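Local coordinates for SPI-1 type 3 secretion system secretin (Salmonella enterica subsp. enterica serovar Typhimurium, PDB 4G08), which forms a ring-shaped multimer with an apparent central pore in the outer membrane, as part of the injectisome that delivers bacterial effector proteins into host cells, at residues A[39-42]-A[43-46]; A[145-148]-A[149-153]; A[74-78]-A[79-83]; A[55-58]-A[59-62]. All blocks are in the same frame, centred on the assembly; numbering follows the deposited sequence. Where two conformers were deposited one is given.

Contact 1. Residues A[39-42]-A[43-46]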
loop_
_atom_site.group_PDB
_atom_site.type_symbol
_atom_site.label_atom_id
_atom_site.label_comp_id
_atom_site.label_asym_id
_atom_site.label_seq_id
_atom_site.Cartn_x
_atom_site.Cartn_y
_atom_site.Cartn_z
ATOM N N ILE A 39 10.166 5.556 -1.078
ATOM C CA ILE A 39 9.843 6.220 -2.317
ATOM C C ILE A 39 8.592 7.046 -2.114
ATOM O O ILE A 39 7.523 6.511 -1.831
ATOM C CB ILE A 39 9.594 5.189 -3.411
ATOM C CG1 ILE A 39 10.812 4.291 -3.538
ATOM C CG2 ILE A 39 9.286 5.863 -4.731
ATOM C CD1 ILE A 39 10.442 2.888 -3.931
ATOM N N VAL A 40 8.754 8.359 -2.203
ATOM C CA VAL A 40 7.668 9.286 -1.944
ATOM C C VAL A 40 7.152 9.894 -3.242
ATOM O O VAL A 40 7.930 10.344 -4.085
ATOM C CB VAL A 40 8.110 10.410 -0.998
ATOM C CG1 VAL A 40 6.956 11.354 -0.747
ATOM C CG2 VAL A 40 8.596 9.836 0.323
ATOM N N SER A 41 5.849 9.784 -3.452
ATOM C CA SER A 41 5.246 10.213 -4.701
ATOM C C SER A 41 5.316 11.721 -4.840
ATOM O O SER A 41 5.464 12.443 -3.862
ATOM C CB SER A 41 3.790 9.772 -4.756
ATOM O OG SER A 41 2.979 10.640 -3.992
ATOM N N LYS A 42 5.022 12.202 -6.037
ATOM C CA LYS A 42 5.052 13.625 -6.287
ATOM C C LYS A 42 4.067 14.346 -5.375
ATOM O O LYS A 42 4.428 15.306 -4.693
ATOM C CB LYS A 42 4.696 13.897 -7.741
ATOM C CG LYS A 42 4.254 15.323 -7.987
ATOM C CD LYS A 42 3.694 15.503 -9.383
ATOM C CE LYS A 42 2.190 15.344 -9.375
ATOM N NZ LYS A 42 1.695 15.038 -10.740
ATOM N N MET A 43 2.833 13.853 -5.319
ATOM C CA MET A 43 1.809 14.519 -4.521
ATOM C C MET A 43 2.093 14.455 -3.029
ATOM O O MET A 43 1.676 15.340 -2.285
ATOM C CB MET A 43 0.420 13.947 -4.796
ATOM C CG MET A 43 -0.112 14.283 -6.171
ATOM S SD MET A 43 -0.367 16.055 -6.364
ATOM C CE MET A 43 -1.722 16.330 -5.232
ATOM N N ALA A 44 2.689 13.370 -2.554
ATOM C CA ALA A 44 3.000 13.309 -1.131
ATOM C C ALA A 44 4.092 14.310 -0.811
ATOM O O ALA A 44 4.080 14.950 0.241
ATOM C CB ALA A 44 3.439 11.920 -0.733
ATOM N N ALA A 45 5.060 14.401 -1.713
ATOM C CA ALA A 45 6.256 15.193 -1.483
ATOM C C ALA A 45 5.969 16.687 -1.397
ATOM O O ALA A 45 6.778 17.437 -0.858
ATOM C CB ALA A 45 7.285 14.916 -2.561
ATOM N N ARG A 46 4.833 17.134 -1.917
ATOM C CA ARG A 46 4.540 18.561 -1.862
ATOM C C ARG A 46 3.882 18.977 -0.548
ATOM O O ARG A 46 3.788 20.168 -0.255
ATOM C CB ARG A 46 3.692 19.007 -3.039
ATOM C CG ARG A 46 2.289 18.463 -3.037
ATOM C CD ARG A 46 1.678 18.685 -4.403
ATOM N NE ARG A 46 1.288 20.075 -4.602
ATOM C CZ ARG A 46 0.082 20.557 -4.331
ATOM N NH1 ARG A 46 -0.854 19.771 -3.819
ATOM N NH2 ARG A 46 -0.179 21.838 -4.544
#

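Contact 2. Residues A[145-148]-A[149-153]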
loop_
_atom_site.group_PDB
_atom_site.type_symbol
_atom_site.label_atom_id
_atom_site.label_comp_id
_atom_site.label_asym_id
_atom_site.label_seq_id
_atom_site.Cartn_x
_atom_site.Cartn_y
_atom_site.Cartn_z
ATOM N N THR A 145 -5.021 -11.835 -12.426
ATOM C CA THR A 145 -5.009 -12.181 -13.841
ATOM C C THR A 145 -4.246 -13.469 -14.105
ATOM O O THR A 145 -4.737 -14.352 -14.810
ATOM C CB THR A 145 -4.422 -11.051 -14.698
ATOM O OG1 THR A 145 -5.131 -9.833 -14.432
ATOM C CG2 THR A 145 -4.555 -11.389 -16.165
ATOM N N MET A 146 -3.096 -13.621 -13.457
ATOM C CA MET A 146 -2.325 -14.847 -13.570
ATOM C C MET A 146 -3.123 -16.020 -13.018
ATOM O O MET A 146 -3.197 -17.074 -13.649
ATOM C CB MET A 146 -0.992 -14.723 -12.833
ATOM C CG MET A 146 0.030 -13.834 -13.530
ATOM S SD MET A 146 0.213 -14.096 -15.312
ATOM C CE MET A 146 0.095 -15.880 -15.457
ATOM N N MET A 147 -3.679 -15.859 -11.823
ATOM C CA MET A 147 -4.377 -16.965 -11.195
ATOM C C MET A 147 -5.640 -17.382 -11.944
ATOM O O MET A 147 -5.983 -18.564 -11.967
ATOM C CB MET A 147 -4.714 -16.650 -9.745
ATOM C CG MET A 147 -5.160 -17.891 -9.002
ATOM S SD MET A 147 -5.195 -17.750 -7.206
ATOM C CE MET A 147 -3.443 -17.652 -6.864
ATOM N N ASP A 148 -6.379 -16.421 -12.479
ATOM C CA ASP A 148 -7.603 -16.754 -13.188
ATOM C C ASP A 148 -7.300 -17.562 -14.439
ATOM O O ASP A 148 -7.947 -18.570 -14.719
ATOM C CB ASP A 148 -8.367 -15.487 -13.556
ATOM C CG ASP A 148 -9.817 -15.563 -13.166
ATOM O OD1 ASP A 148 -10.162 -16.454 -12.361
ATOM O OD2 ASP A 148 -10.623 -14.781 -13.714
ATOM N N LYS A 149 -6.282 -17.147 -15.174
ATOM C CA LYS A 149 -5.916 -17.872 -16.370
ATOM C C LYS A 149 -5.496 -19.297 -16.062
ATOM O O LYS A 149 -5.853 -20.227 -16.781
ATOM C CB LYS A 149 -4.797 -17.169 -17.103
ATOM C CG LYS A 149 -4.468 -17.887 -18.386
ATOM C CD LYS A 149 -3.351 -17.186 -19.118
ATOM C CE LYS A 149 -3.829 -15.840 -19.622
ATOM N NZ LYS A 149 -4.898 -16.000 -20.646
ATOM N N GLN A 150 -4.637 -19.440 -15.060
ATOM C CA GLN A 150 -4.100 -20.760 -14.806
ATOM C C GLN A 150 -5.209 -21.734 -14.349
ATOM O O GLN A 150 -4.959 -22.935 -14.243
ATOM C CB GLN A 150 -2.916 -20.709 -13.838
ATOM C CG GLN A 150 -1.630 -20.116 -14.426
ATOM C CD GLN A 150 -1.473 -20.343 -15.931
ATOM O OE1 GLN A 150 -0.898 -19.469 -16.612
ATOM N NE2 GLN A 150 -1.502 -21.611 -16.337
ATOM N N ASN A 151 -6.375 -21.214 -13.972
ATOM C CA ASN A 151 -7.488 -22.048 -13.497
ATOM C C ASN A 151 -8.610 -22.117 -14.510
ATOM O O ASN A 151 -9.685 -22.644 -14.232
ATOM C CB ASN A 151 -8.054 -21.501 -12.192
ATOM C CG ASN A 151 -7.206 -21.866 -10.999
ATOM O OD1 ASN A 151 -7.302 -22.977 -10.478
ATOM N ND2 ASN A 151 -6.275 -20.989 -10.646
ATOM N N ASP A 152 -8.356 -21.581 -15.690
ATOM C CA ASP A 152 -9.393 -21.487 -16.687
ATOM C C ASP A 152 -9.494 -22.792 -17.476
ATOM O O ASP A 152 -8.868 -22.939 -18.528
ATOM C CB ASP A 152 -9.111 -20.306 -17.603
ATOM C CG ASP A 152 -10.124 -20.178 -18.708
ATOM O OD1 ASP A 152 -11.276 -20.629 -18.529
ATOM O OD2 ASP A 152 -9.773 -19.608 -19.761
ATOM N N GLY A 153 -10.049 -23.812 -16.813
ATOM C CA GLY A 153 -10.194 -25.141 -17.411
ATOM C C GLY A 153 -10.901 -26.162 -16.531
ATOM O O GLY A 153 -10.768 -26.148 -15.305
#

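Contact 3. Residues A[74-78]-A[79-83]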
loop_
_atom_site.group_PDB
_atom_site.type_symbol
_atom_site.label_atom_id
_atom_site.label_comp_id
_atom_site.label_asym_id
_atom_site.label_seq_id
_atom_site.Cartn_x
_atom_site.Cartn_y
_atom_site.Cartn_z
ATOM N N TYR A 74 2.690 1.496 1.388
ATOM C CA TYR A 74 2.842 0.072 1.174
ATOM C C TYR A 74 4.305 -0.302 1.375
ATOM O O TYR A 74 5.197 0.413 0.930
ATOM C CB TYR A 74 2.403 -0.278 -0.248
ATOM C CG TYR A 74 2.411 -1.749 -0.547
ATOM C CD1 TYR A 74 1.669 -2.634 0.218
ATOM C CD2 TYR A 74 3.221 -2.264 -1.541
ATOM C CE1 TYR A 74 1.673 -3.982 -0.056
ATOM C CE2 TYR A 74 3.252 -3.615 -1.807
ATOM C CZ TYR A 74 2.508 -4.472 -1.034
ATOM O OH TYR A 74 2.609 -5.830 -1.236
ATOM N N PHE A 75 4.545 -1.380 2.106
ATOM C CA PHE A 75 5.872 -1.981 2.187
ATOM C C PHE A 75 5.841 -3.278 1.403
ATOM O O PHE A 75 5.010 -4.142 1.682
ATOM C CB PHE A 75 6.212 -2.280 3.648
ATOM C CG PHE A 75 7.466 -3.081 3.828
ATOM C CD1 PHE A 75 8.683 -2.590 3.403
ATOM C CD2 PHE A 75 7.438 -4.267 4.534
ATOM C CE1 PHE A 75 9.839 -3.315 3.601
ATOM C CE2 PHE A 75 8.587 -4.997 4.735
ATOM C CZ PHE A 75 9.790 -4.522 4.265
ATOM N N ASP A 76 6.663 -3.383 0.364
ATOM C CA ASP A 76 6.583 -4.535 -0.539
ATOM C C ASP A 76 7.612 -5.602 -0.187
ATOM O O ASP A 76 7.754 -6.607 -0.890
ATOM C CB ASP A 76 6.734 -4.111 -2.000
ATOM C CG ASP A 76 8.140 -3.694 -2.343
ATOM O OD1 ASP A 76 8.989 -3.660 -1.427
ATOM O OD2 ASP A 76 8.395 -3.390 -3.527
ATOM N N GLY A 77 8.243 -5.422 0.969
ATOM C CA GLY A 77 9.257 -6.340 1.469
ATOM C C GLY A 77 10.666 -5.851 1.211
ATOM O O GLY A 77 11.601 -6.239 1.912
ATOM N N GLN A 78 10.805 -4.919 0.271
ATOM C CA GLN A 78 12.120 -4.380 -0.065
ATOM C C GLN A 78 12.177 -2.866 -0.033
ATOM O O GLN A 78 13.261 -2.286 0.006
ATOM C CB GLN A 78 12.554 -4.869 -1.435
ATOM C CG GLN A 78 12.718 -6.367 -1.488
ATOM C CD GLN A 78 11.471 -7.056 -1.986
ATOM O OE1 GLN A 78 10.720 -6.510 -2.793
ATOM N NE2 GLN A 78 11.213 -8.241 -1.461
ATOM N N ALA A 79 11.025 -2.226 -0.163
ATOM C CA ALA A 79 10.962 -0.773 -0.193
ATOM C C ALA A 79 9.615 -0.293 0.315
ATOM O O ALA A 79 8.630 -1.027 0.271
ATOM C CB ALA A 79 11.192 -0.271 -1.607
ATOM N N ILE A 80 9.592 0.929 0.831
ATOM C CA ILE A 80 8.363 1.534 1.330
ATOM C C ILE A 80 7.901 2.626 0.374
ATOM O O ILE A 80 8.684 3.496 -0.013
ATOM C CB ILE A 80 8.564 2.138 2.731
ATOM C CG1 ILE A 80 8.933 1.040 3.729
ATOM C CG2 ILE A 80 7.307 2.866 3.186
ATOM C CD1 ILE A 80 9.253 1.554 5.116
ATOM N N TYR A 81 6.649 2.558 -0.044
ATOM C CA TYR A 81 6.082 3.518 -0.978
ATOM C C TYR A 81 5.051 4.356 -0.261
ATOM O O TYR A 81 4.203 3.865 0.383
ATOM C CB TYR A 81 5.432 2.825 -2.187
ATOM C CG TYR A 81 6.331 1.894 -2.943
ATOM C CD1 TYR A 81 6.619 0.651 -2.445
ATOM C CD2 TYR A 81 6.859 2.229 -4.155
ATOM C CE1 TYR A 81 7.411 -0.184 -3.090
ATOM C CE2 TYR A 81 7.667 1.363 -4.810
ATOM C CZ TYR A 81 7.937 0.161 -4.269
ATOM O OH TYR A 81 8.732 -0.763 -4.891
ATOM N N ILE A 82 5.155 5.649 -0.431
ATOM C CA ILE A 82 4.242 6.602 0.182
ATOM C C ILE A 82 3.600 7.485 -0.884
ATOM O O ILE A 82 4.279 8.024 -1.759
ATOM C CB ILE A 82 4.967 7.486 1.213
ATOM C CG1 ILE A 82 5.523 6.617 2.345
ATOM C CG2 ILE A 82 4.018 8.537 1.774
ATOM C CD1 ILE A 82 6.608 7.285 3.154
ATOM N N TYR A 83 2.275 7.564 -0.833
ATOM C CA TYR A 83 1.499 8.361 -1.775
ATOM C C TYR A 83 0.556 9.274 -1.022
ATOM O O TYR A 83 0.141 8.957 0.088
ATOM C CB TYR A 83 0.642 7.471 -2.669
ATOM C CG TYR A 83 1.402 6.434 -3.435
ATOM C CD1 TYR A 83 1.627 5.186 -2.885
ATOM C CD2 TYR A 83 1.686 6.620 -4.778
ATOM C CE1 TYR A 83 2.243 4.195 -3.603
ATOM C CE2 TYR A 83 2.274 5.621 -5.517
ATOM C CZ TYR A 83 2.550 4.411 -4.920
ATOM O OH TYR A 83 3.121 3.391 -5.635
#

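Contact 4. Residues A[55-58]-A[59-62]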
loop_
_atom_site.group_PDB
_atom_site.type_symbol
_atom_site.label_atom_id
_atom_site.label_comp_id
_atom_site.label_asym_id
_atom_site.label_seq_id
_atom_site.Cartn_x
_atom_site.Cartn_y
_atom_site.Cartn_z
ATOM N N PHE A 55 11.720 8.335 16.015
ATOM C CA PHE A 55 11.500 7.250 15.087
ATOM C C PHE A 55 11.703 5.916 15.799
ATOM O O PHE A 55 12.317 4.999 15.263
ATOM C CB PHE A 55 12.449 7.393 13.901
ATOM C CG PHE A 55 12.232 8.649 13.107
ATOM C CD1 PHE A 55 10.955 9.021 12.724
ATOM C CD2 PHE A 55 13.283 9.496 12.813
ATOM C CE1 PHE A 55 10.740 10.187 12.023
ATOM C CE2 PHE A 55 13.074 10.658 12.100
ATOM C CZ PHE A 55 11.794 11.023 11.735
ATOM N N HIS A 56 11.154 5.803 16.988
ATOM C CA HIS A 56 11.289 4.594 17.800
ATOM C C HIS A 56 10.370 3.488 17.306
ATOM O O HIS A 56 10.444 2.371 17.753
ATOM C CB HIS A 56 10.988 4.900 19.271
ATOM C CG HIS A 56 9.717 5.636 19.476
ATOM N ND1 HIS A 56 9.641 7.003 19.398
ATOM C CD2 HIS A 56 8.465 5.203 19.725
ATOM C CE1 HIS A 56 8.392 7.385 19.570
ATOM N NE2 HIS A 56 7.657 6.309 19.768
ATOM N N ASP A 57 9.479 3.833 16.383
ATOM C CA ASP A 57 8.529 2.864 15.849
ATOM C C ASP A 57 7.967 3.348 14.522
ATOM O O ASP A 57 6.851 3.854 14.463
ATOM C CB ASP A 57 7.391 2.634 16.842
ATOM C CG ASP A 57 6.472 1.499 16.428
ATOM O OD1 ASP A 57 6.594 1.003 15.285
ATOM O OD2 ASP A 57 5.550 1.178 17.210
ATOM N N PRO A 58 8.725 3.136 13.441
ATOM C CA PRO A 58 8.438 3.750 12.149
ATOM C C PRO A 58 7.102 3.320 11.544
ATOM O O PRO A 58 6.389 4.142 10.962
ATOM C CB PRO A 58 9.592 3.269 11.278
ATOM C CG PRO A 58 10.719 3.068 12.229
ATOM C CD PRO A 58 10.135 2.730 13.564
ATOM N N ASN A 59 6.773 2.040 11.642
ATOM C CA ASN A 59 5.522 1.572 11.062
ATOM C C ASN A 59 4.302 2.137 11.769
ATOM O O ASN A 59 3.309 2.468 11.128
ATOM C CB ASN A 59 5.457 0.054 11.042
ATOM C CG ASN A 59 6.173 -0.536 9.851
ATOM O OD1 ASN A 59 6.551 0.181 8.923
ATOM N ND2 ASN A 59 6.196 -1.862 9.770
ATOM N N ALA A 60 4.392 2.303 13.081
ATOM C CA ALA A 60 3.313 2.943 13.814
ATOM C C ALA A 60 3.180 4.407 13.420
ATOM O O ALA A 60 2.073 4.931 13.304
ATOM C CB ALA A 60 3.551 2.823 15.300
ATOM N N LEU A 61 4.315 5.070 13.237
ATOM C CA LEU A 61 4.319 6.465 12.824
ATOM C C LEU A 61 3.716 6.631 11.441
ATOM O O LEU A 61 2.960 7.567 11.188
ATOM C CB LEU A 61 5.739 7.006 12.820
ATOM C CG LEU A 61 5.793 8.508 12.586
ATOM C CD1 LEU A 61 4.905 9.223 13.583
ATOM C CD2 LEU A 61 7.220 9.003 12.683
ATOM N N LEU A 62 4.095 5.746 10.531
ATOM C CA LEU A 62 3.548 5.775 9.190
ATOM C C LEU A 62 2.038 5.654 9.205
ATOM O O LEU A 62 1.351 6.302 8.415
ATOM C CB LEU A 62 4.134 4.645 8.366
ATOM C CG LEU A 62 5.432 5.010 7.668
ATOM C CD1 LEU A 62 6.081 3.753 7.146
ATOM C CD2 LEU A 62 5.161 5.966 6.528
HETATM O O HOH W 1 8.197 -0.069 13.187
#

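Contact 1. Residues A[39-42]-A[43-46]
Val40 meets Ala44 and Ala45 on the packed side of this junction, where strand 38-40 runs straight into the short helix 42-45. A single branch of the valine does the touching: CG1 lies 3.6 Å from CB of Ala44 and reaches Ala45 as well, with CB of Ala45 4.0 Å from CG1 of Val40. With chi1 at -180°, CG1 is anti to the backbone N and extends beside the carbonyl carbon, in the direction the chain takes into the helix. Helix 23-30 also covers this apolar group, Val40 resting on Phe27 and Ala45 on Arg24.

Ser41 marks the change from strand to helix as its N-cap. Its OG accepts from the backbone N of Ala44 at 3.1 Å, with an N-H...O angle of 161°, and it is hydrogen-bonded in addition to OE2 of Glu87, so the hydroxyl ties the first turn to the segment after strand 80-84. The carbonyl O of Ser41 takes the N-H of Ala45 at 2.9 Å. This strand-to-helix turn belongs to the N0 domain of the secretin, the region at the N-terminal end of its periplasmic part.

The solvent side is looser. Exposed Lys42 runs alongside Met43 in the same direction, with Lys42 CE and Met43 SD 4.0 Å apart; Met43 itself is partly covered by Asp84 and the loop residues Ser86 and Glu87. Further on, the turn frays: Arg46 N reaches Lys42 O at 3.3 Å in a weak bond bent to 127°, and from the exposed Arg46 side chain CB and CG approach that carbonyl loosely.

Contact 2. Residues A[145-148]-A[149-153]
Met147 and Asn151 lie side by side and point the same way at the C-terminal end of helix 134-150, with CG of Met147 3.7 Å from ND2 of Asn151. The asparagine amide folds back on the helix: with chi1 at -79° its CG stands beside the backbone N, and ND2 donates to Met147 O at 2.8 Å. That bond is almost straight, 174° at the hydrogen, and the acceptor lies within 1° of the amide plane, so the flat group is well aligned for it. The backbone N of Asn151 reaches the same carbonyl in a weak bond, and it also donates to Asp148 O at 3.2 Å from above the carbonyl plane. The side-chain amide thus gives the Met147 carbonyl a strong second donor where the backbone bond is weak.

One residue earlier the helix is still regular, Gln150 N donating to Met146 O at 3.1 Å. Beyond the helix, Asp152 is the centre of an inverse gamma turn.

Asp148 faces away from the following residues; its OD1 and OD2 accept from the backbone N atoms of Asn97 and Arg96, fixing the carboxylate against the loop before helix 100-109. Met147 packs on Phe103 and Phe106 of that helix, while Asn151 touches Asn97 and Val98, so this helix end is fastened to the chain between strand 89-94 and helix 100-109.

Contact 3. Residues A[74-78]-A[79-83]
Tyr74, near the turn end of strand 71-75, is the hydrogen-bonded antiparallel partner of Tyr81: Tyr74 N donates to Tyr81 O at 3.0 Å, and Tyr74 O accepts from Tyr81 N at 2.8 Å with an angle of 174°. The same carbonyl O lies at the edge of the Tyr81 ring. Phe75 follows in a non-hydrogen-bonded pair with Ile80, their CA atoms 4.4 Å apart, and Phe75 CD1 meets Ile80 CG1 at 3.7 Å. One face of the Phe75 ring is covered by the backbone N of Gly77, over its centre.

Asp76 then organises the turn. Its chi1 of 72° sets CG between the backbone N and the carbonyl carbon, which brings OD1 within reach of two N-H groups. OD1 accepts from Gln78 N, which defines an Asx turn, and from Ala79 N, each at 2.8 Å and from opposite faces of the carboxylate plane. OD2 receives the hydroxyl of Tyr81 at 3.0 Å from above that plane, with ring and carboxylate 75° apart. Asp76 N closes the turn on Ala79 O at 3.1 Å. Gly77, with positive phi, takes a backbone conformation in which a side chain would jam against the preceding carbonyl.

Strand 80-84 is central in its sheet, between strands 71-75 and 38-40. The tyrosine face looks to helix 134-150, where Tyr74 and Tyr81 touch Val135; Tyr74 also bonds through OH to Leu112 O, linking the N0 hairpin to the following domain.

Contact 4. Residues A[55-58]-A[59-62]
Asp57 is the N-cap of helix 58-69, its carboxylate accepting from the backbone of Ala60. The bond from Ala60 N to Asp57 OD1, at 3.4 Å, is weak, though its N-H...O angle of 160° is good. The same carboxylate lies close against the Ala60 methyl, Asp57 OD2 being 3.2 Å from Ala60 CB. A chi1 of -172° carries the carboxylate toward the carbonyl side of Asp57, where the first turn begins. One water completes the cap: it donates to Asp57 OD1 at 2.8 Å and accepts from Asn59 N at 3.0 Å, so Asn59 N is bridged to the carboxylate through the water.

Around this polar group the backbone bonds set the helix going. Leu61 N donates to Asp57 O, and Leu62 N donates to Pro58 O at 2.8 Å. Pro58 stands at the first helical position, where its lack of an N-H costs no hydrogen bond.

Away from the polar group, the contact is apolar. Phe55 and Leu61 come together at an angle, CD2 of Leu61 sitting in the ring plane at the edge of Phe55, 3.7 Å from its CD1. Both residues press on Met30 of helix 23-30, and Leu61 also reaches Phe26, while Leu62 packs on Phe27 and on Trp73 of strand 71-75.

The N-terminal amides and the helix dipole would probably stabilise a negative charge on Asp57, although the length of its direct bond and the bridging water suggest that this exposed cap relies partly on solvent.

How the contacts relate
All four contacts are local and follow in series along the chain, none nested or crossed. Contact 1 turns strand 38-40 into helix 42-45; contact 4 starts helix 58-69; contact 3 closes the hairpin of strands 71-75 and 80-84; contact 2 ends helix 134-150. The first three lie in the N0 domain and meet around contact 3: Ile39 of contact 1 joins strand 80-84, its N 2.8 Å from Ile80 O, while Ile82 CD1 lies 3.9 Å from Leu62 CD2 of contact 4. Contact 2 belongs to the second domain, its centre about 35 Å from that of contact 1, on the opposite side of the chain's centre.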